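Local structure of thiosulfate sulfurtransferase YnjE (Escherichia coli, 2WLX) at residues W353-E358 with M381-V386; S52-D57 with N335-M340. The protein catalyses the transfer of sulfur from thiosulfate to cyanide, giving thiocyanate and sulfite, by way of a cysteine persulfide intermediate. All blocks are in the same frame, centred on the assembly; numbering follows the deposited sequence.

Both contacts set a proline against one face of a tryptophan, but at different levels of the fold. Interaction 1 is partly buried and stays within the third rhodanese unit, where it joins the loop after helix 343-351 to the loop after helix 369-380; its direct contacts are largely apolar and waters bridge the backbones beside them. Interaction 2 is a surface contact between segments whose nearest ends are 278 residues apart, carrying Trp55 of the first rhodanese unit onto a turn of the third, with a carboxylate and a side-chain water link added to the proline packing. The two centres lie about 25 Å apart on opposite sides of the chain's centre.

Interaction 1: residues W353-E358 with M381-V386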
loop_
_atom_site.group_PDB
_atom_site.type_symbol
_atom_site.label_atom_id
_atom_site.label_comp_id
_atom_site.label_asym_id
_atom_site.label_seq_id
_atom_site.Cartn_x
_atom_site.Cartn_y
_atom_site.Cartn_z
ATOM N N TRP A 353 17.430 -6.762 -1.371
ATOM C CA TRP A 353 18.269 -5.597 -1.074
ATOM C C TRP A 353 18.580 -5.429 0.407
ATOM O O TRP A 353 18.885 -4.306 0.867
ATOM C CB TRP A 353 17.583 -4.355 -1.570
ATOM C CG TRP A 353 17.921 -4.025 -2.961
ATOM C CD1 TRP A 353 17.305 -4.493 -4.095
ATOM C CD2 TRP A 353 18.953 -3.144 -3.387
ATOM N NE1 TRP A 353 17.897 -3.942 -5.200
ATOM C CE2 TRP A 353 18.907 -3.103 -4.798
ATOM C CE3 TRP A 353 19.912 -2.380 -2.716
ATOM C CZ2 TRP A 353 19.796 -2.331 -5.558
ATOM C CZ3 TRP A 353 20.796 -1.600 -3.477
ATOM C CH2 TRP A 353 20.710 -1.577 -4.878
ATOM N N ASN A 354 18.498 -6.530 1.145
ATOM C CA ASN A 354 18.836 -6.562 2.549
ATOM C C ASN A 354 17.930 -5.728 3.470
ATOM O O ASN A 354 18.410 -5.152 4.481
ATOM C CB ASN A 354 20.299 -6.120 2.735
ATOM C CG ASN A 354 20.909 -6.748 3.927
ATOM O OD1 ASN A 354 20.422 -7.772 4.379
ATOM N ND2 ASN A 354 21.981 -6.150 4.466
ATOM N N ILE A 355 16.649 -5.625 3.099
ATOM C CA ILE A 355 15.640 -4.921 3.908
ATOM C C ILE A 355 14.686 -5.971 4.468
ATOM O O ILE A 355 14.124 -6.810 3.699
ATOM C CB ILE A 355 14.898 -3.889 3.074
ATOM C CG1 ILE A 355 15.907 -2.893 2.431
ATOM C CG2 ILE A 355 13.871 -3.168 3.920
ATOM C CD1 ILE A 355 15.347 -2.142 1.235
ATOM N N LYS A 356 14.546 -5.977 5.805
ATOM C CA LYS A 356 13.892 -7.079 6.510
ATOM C C LYS A 356 13.105 -6.619 7.730
ATOM O O LYS A 356 13.500 -5.639 8.421
ATOM C CB LYS A 356 14.916 -8.135 6.920
ATOM C CG LYS A 356 15.788 -8.578 5.796
ATOM C CD LYS A 356 16.953 -9.408 6.330
ATOM C CE LYS A 356 17.678 -10.084 5.209
ATOM N NZ LYS A 356 18.918 -10.751 5.643
ATOM N N PRO A 357 11.974 -7.303 7.988
ATOM C CA PRO A 357 11.026 -6.892 9.030
ATOM C C PRO A 357 11.620 -6.797 10.432
ATOM O O PRO A 357 11.127 -6.020 11.256
ATOM C CB PRO A 357 9.964 -7.996 8.998
ATOM C CG PRO A 357 10.547 -9.120 8.339
ATOM C CD PRO A 357 11.621 -8.620 7.418
ATOM N N GLU A 358 12.658 -7.585 10.687
ATOM C CA GLU A 358 13.300 -7.605 12.015
ATOM C C GLU A 358 14.264 -6.426 12.263
ATOM O O GLU A 358 14.732 -6.243 13.378
ATOM C CB GLU A 358 14.049 -8.904 12.214
ATOM C CG GLU A 358 15.279 -9.051 11.314
ATOM C CD GLU A 358 15.020 -9.838 9.994
ATOM O OE1 GLU A 358 13.822 -9.937 9.596
ATOM O OE2 GLU A 358 16.042 -10.310 9.392
ATOM N N MET A 381 1.558 -5.092 6.694
ATOM C CA MET A 381 2.286 -6.337 6.639
ATOM C C MET A 381 2.803 -6.807 8.005
ATOM O O MET A 381 3.280 -7.913 8.133
ATOM C CB MET A 381 3.479 -6.203 5.681
ATOM C CG MET A 381 3.069 -6.127 4.200
ATOM S SD MET A 381 4.307 -5.385 3.149
ATOM C CE MET A 381 5.593 -6.565 3.274
ATOM N N GLY A 382 2.670 -5.981 9.025
ATOM C CA GLY A 382 3.029 -6.411 10.362
ATOM C C GLY A 382 4.433 -6.045 10.756
ATOM O O GLY A 382 4.948 -6.574 11.736
ATOM N N TRP A 383 5.051 -5.138 10.002
ATOM C CA TRP A 383 6.461 -4.804 10.233
ATOM C C TRP A 383 6.450 -3.938 11.466
ATOM O O TRP A 383 5.689 -2.999 11.536
ATOM C CB TRP A 383 7.068 -4.113 9.031
ATOM C CG TRP A 383 7.455 -5.093 7.991
ATOM C CD1 TRP A 383 6.767 -6.228 7.618
ATOM C CD2 TRP A 383 8.647 -5.081 7.186
ATOM N NE1 TRP A 383 7.469 -6.910 6.660
ATOM C CE2 TRP A 383 8.599 -6.211 6.351
ATOM C CE3 TRP A 383 9.717 -4.198 7.058
ATOM C CZ2 TRP A 383 9.599 -6.506 5.434
ATOM C CZ3 TRP A 383 10.721 -4.498 6.140
ATOM C CH2 TRP A 383 10.651 -5.630 5.340
ATOM N N LYS A 384 7.184 -4.332 12.493
ATOM C CA LYS A 384 6.957 -3.688 13.817
ATOM C C LYS A 384 7.756 -2.408 14.039
ATOM O O LYS A 384 7.389 -1.582 14.880
ATOM C CB LYS A 384 7.191 -4.679 14.938
ATOM C CG LYS A 384 6.189 -5.812 14.906
ATOM C CD LYS A 384 5.657 -6.234 16.281
ATOM C CE LYS A 384 5.040 -7.629 16.231
ATOM N NZ LYS A 384 6.169 -8.630 16.094
ATOM N N ASN A 385 8.810 -2.196 13.263
ATOM C CA ASN A 385 9.672 -1.036 13.506
ATOM C C ASN A 385 9.916 -0.222 12.236
ATOM O O ASN A 385 10.990 -0.247 11.676
ATOM C CB ASN A 385 10.987 -1.524 14.114
ATOM C CG ASN A 385 11.747 -0.427 14.824
ATOM O OD1 ASN A 385 11.294 0.755 14.889
ATOM N ND2 ASN A 385 12.910 -0.800 15.399
ATOM N N VAL A 386 8.899 0.481 11.776
ATOM C CA VAL A 386 9.020 1.244 10.554
ATOM C C VAL A 386 8.693 2.679 10.805
ATOM O O VAL A 386 7.989 3.005 11.760
ATOM C CB VAL A 386 8.188 0.645 9.381
ATOM C CG1 VAL A 386 8.780 -0.658 9.002
ATOM C CG2 VAL A 386 6.789 0.444 9.754
HETATM O O HOH W 1 10.462 -3.260 10.946
HETATM O O HOH W 2 8.868 -6.617 12.306
#
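Pro357 lies over one face of the Trp383 indole. Its CB stands 3.5 Å from the centroid of the five-membered ring and only 13° off the ring normal, a CH-pi contact made almost straight down onto the pyrrole part. CD of the same proline sits over the benzene part, 3.5 Å from Trp383 CZ2, and the backbone N of Pro357 comes to 3.4 Å from Trp383 CH2, so the pyrrolidine and the peptide bond leading into it span both rings. Trp383 has CG anti to its carbonyl carbon (chi1 -81°), which carries the indole from its own loop to beneath Pro357. Ile355 approaches the outer end of the benzene ring: its CG2 touches Trp383 CZ3 at 4.1 Å, the two side chains crossing at about a right angle, while the carbonyl O of Ile355 lies at the ring edge. Beyond the indole, two waters link the backbones. Both donate to Pro357 O; one accepts from Asn385 N at 3.0 Å, the other from Lys384 N at 2.8 Å. The carbonyl is thereby gripped twice, and two amides of the 381-386 loop reach it through water rather than directly. Trp350 of helix 343-351 packs edge-to-face with Trp383, and Val361 and Ala378 also touch the Trp383 side chain. Each loop follows a helix closed by a Schellman motif, with Asn354 and Gly382 at positive phi, and leads into neighbouring parallel strands, 360-363 and 386-389, of the alpha/beta rhodanese fold.

Interaction 2: residues S52-D57 with N335-M340; sequences SASWLD and NPDGTM
The backbones come closest at Trp55 and Pro336, whose CA atoms are 5.7 Å apart, where a short helix-like turn at 53-56 faces the type I beta turn from Asn335 to Gly338. Trp55 reaches across and lays one face of its indole on that turn; its CG lies anti to the carbonyl carbon (chi1 -56°), which directs the ring at residues 335-338. CD of Pro336 lies over the five-membered ring, 4.1 Å from its centroid, and CB of Asn335 lies over the six-membered ring, 4.0 Å from its centroid, both CH-pi contacts offset toward the rim. The Asn335 amide is tilted 25° from the indole plane. On the opposite face of the ring sits CB of Ser52, from its own loop, so the indole is held between the two segments. Asp337 stands at the pyrrole edge, its OD2 3.3 Å from Trp55 NE1, with the carboxylate plane turned 63° from the ring. This carboxylate is also held within its own turn: OD1 accepts from Thr339 N (3.1 Å), forming an Asx turn. The N-H of Thr339 reaches OD1 from well above the carboxylate plane. A water joins the two segments, donating to Asp337 OD2 at 2.9 Å and hydrogen-bonded to Ser54 OG, which itself pairs with Ser52 OG at 2.8 Å. An alanine in place of Trp55 would probably open a gap between the Ser52 side chain and the Asn335-Pro336 turn, leaving the water as the main link across it. Nearby, Met340 N is hydrogen-bonded to Asp235, which lies within the second rhodanese unit. The arrangement is a surface junction between the first and third rhodanese units, a tryptophan of the first packed on a type I beta turn of the third, with an Asx turn at Asp337.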
loop_
_atom_site.group_PDB
_atom_site.type_symbol
_atom_site.label_atom_id
_atom_site.label_comp_id
_atom_site.label_asym_id
_atom_site.label_seq_id
_atom_site.Cartn_x
_atom_site.Cartn_y
_atom_site.Cartn_z
ATOM N N SER A 52 -5.723 -12.075 -9.957
ATOM C CA SER A 52 -7.172 -11.782 -9.911
ATOM C C SER A 52 -7.657 -11.706 -11.352
ATOM O O SER A 52 -7.030 -11.024 -12.146
ATOM C CB SER A 52 -7.475 -10.509 -9.206
ATOM O OG SER A 52 -8.895 -10.174 -9.137
ATOM N N ALA A 53 -8.738 -12.422 -11.655
ATOM C CA ALA A 53 -9.414 -12.375 -12.964
ATOM C C ALA A 53 -9.725 -10.922 -13.375
ATOM O O ALA A 53 -9.515 -10.567 -14.549
ATOM C CB ALA A 53 -10.656 -13.179 -12.958
ATOM N N SER A 54 -10.098 -10.092 -12.397
ATOM C CA SER A 54 -10.309 -8.650 -12.601
ATOM C C SER A 54 -9.119 -7.856 -13.117
ATOM O O SER A 54 -9.294 -6.764 -13.623
ATOM C CB SER A 54 -10.857 -7.970 -11.337
ATOM O OG SER A 54 -9.838 -7.862 -10.382
ATOM N N TRP A 55 -7.931 -8.397 -13.044
ATOM C CA TRP A 55 -6.770 -7.679 -13.550
ATOM C C TRP A 55 -6.480 -8.007 -14.998
ATOM O O TRP A 55 -5.704 -7.286 -15.587
ATOM C CB TRP A 55 -5.492 -8.055 -12.817
ATOM C CG TRP A 55 -5.470 -7.898 -11.288
ATOM C CD1 TRP A 55 -6.339 -7.202 -10.483
ATOM C CD2 TRP A 55 -4.561 -8.543 -10.433
ATOM N NE1 TRP A 55 -5.972 -7.359 -9.168
ATOM C CE2 TRP A 55 -4.858 -8.139 -9.117
ATOM C CE3 TRP A 55 -3.445 -9.317 -10.656
ATOM C CZ2 TRP A 55 -4.153 -8.590 -8.045
ATOM C CZ3 TRP A 55 -2.758 -9.786 -9.595
ATOM C CH2 TRP A 55 -3.097 -9.391 -8.300
ATOM N N LEU A 56 -7.047 -9.114 -15.516
ATOM C CA LEU A 56 -6.595 -9.721 -16.768
ATOM C C LEU A 56 -6.664 -8.766 -17.974
ATOM O O LEU A 56 -5.751 -8.720 -18.801
ATOM C CB LEU A 56 -7.356 -10.983 -17.063
ATOM C CG LEU A 56 -6.999 -12.181 -16.152
ATOM C CD1 LEU A 56 -7.942 -13.404 -16.410
ATOM C CD2 LEU A 56 -5.534 -12.544 -16.133
ATOM N N ASP A 57 -7.713 -7.980 -18.024
ATOM C CA ASP A 57 -7.913 -7.039 -19.125
ATOM C C ASP A 57 -6.960 -5.823 -19.005
ATOM O O ASP A 57 -6.905 -4.962 -19.900
ATOM C CB ASP A 57 -9.399 -6.637 -19.199
ATOM C CG ASP A 57 -9.866 -5.818 -18.018
ATOM O OD1 ASP A 57 -9.064 -5.540 -17.053
ATOM O OD2 ASP A 57 -11.068 -5.432 -18.060
ATOM N N ASN A 335 -0.631 -3.673 -8.123
ATOM C CA ASN A 335 -1.195 -4.615 -9.088
ATOM C C ASN A 335 -1.752 -3.810 -10.274
ATOM O O ASN A 335 -1.737 -2.553 -10.231
ATOM C CB ASN A 335 -2.315 -5.390 -8.407
ATOM C CG ASN A 335 -1.835 -6.244 -7.265
ATOM O OD1 ASN A 335 -2.516 -6.291 -6.222
ATOM N ND2 ASN A 335 -0.758 -6.995 -7.457
ATOM N N PRO A 336 -2.234 -4.489 -11.342
ATOM C CA PRO A 336 -2.784 -3.803 -12.517
ATOM C C PRO A 336 -3.965 -2.933 -12.232
ATOM O O PRO A 336 -4.274 -2.037 -13.023
ATOM C CB PRO A 336 -3.262 -4.997 -13.420
ATOM C CG PRO A 336 -2.327 -6.095 -13.092
ATOM C CD PRO A 336 -2.139 -5.941 -11.569
ATOM N N ASP A 337 -4.690 -3.199 -11.146
ATOM C CA ASP A 337 -5.802 -2.345 -10.756
ATOM C C ASP A 337 -5.417 -1.238 -9.757
ATOM O O ASP A 337 -6.280 -0.543 -9.261
ATOM C CB ASP A 337 -6.942 -3.170 -10.186
ATOM C CG ASP A 337 -6.572 -3.940 -8.884
ATOM O OD1 ASP A 337 -5.421 -3.912 -8.431
ATOM O OD2 ASP A 337 -7.494 -4.593 -8.366
ATOM N N GLY A 338 -4.134 -1.101 -9.461
ATOM C CA GLY A 338 -3.620 -0.037 -8.619
ATOM C C GLY A 338 -3.582 -0.435 -7.110
ATOM O O GLY A 338 -3.114 0.340 -6.296
ATOM N N THR A 339 -4.064 -1.634 -6.764
ATOM C CA THR A 339 -4.021 -2.129 -5.378
ATOM C C THR A 339 -2.615 -2.615 -4.936
ATOM O O THR A 339 -1.743 -2.958 -5.770
ATOM C CB THR A 339 -5.062 -3.249 -5.183
ATOM O OG1 THR A 339 -4.740 -4.312 -6.087
ATOM C CG2 THR A 339 -6.494 -2.712 -5.454
ATOM N N MET A 340 -2.379 -2.708 -3.616
ATOM C CA MET A 340 -1.074 -3.156 -3.116
ATOM C C MET A 340 -0.803 -4.559 -3.546
ATOM O O MET A 340 -1.640 -5.466 -3.411
ATOM C CB MET A 340 -0.940 -3.085 -1.571
ATOM C CG MET A 340 0.449 -3.383 -1.011
ATOM S SD MET A 340 0.378 -3.868 0.747
ATOM C CE MET A 340 -0.185 -5.586 0.719
HETATM O O HOH W 3 -9.847 -5.428 -9.788
#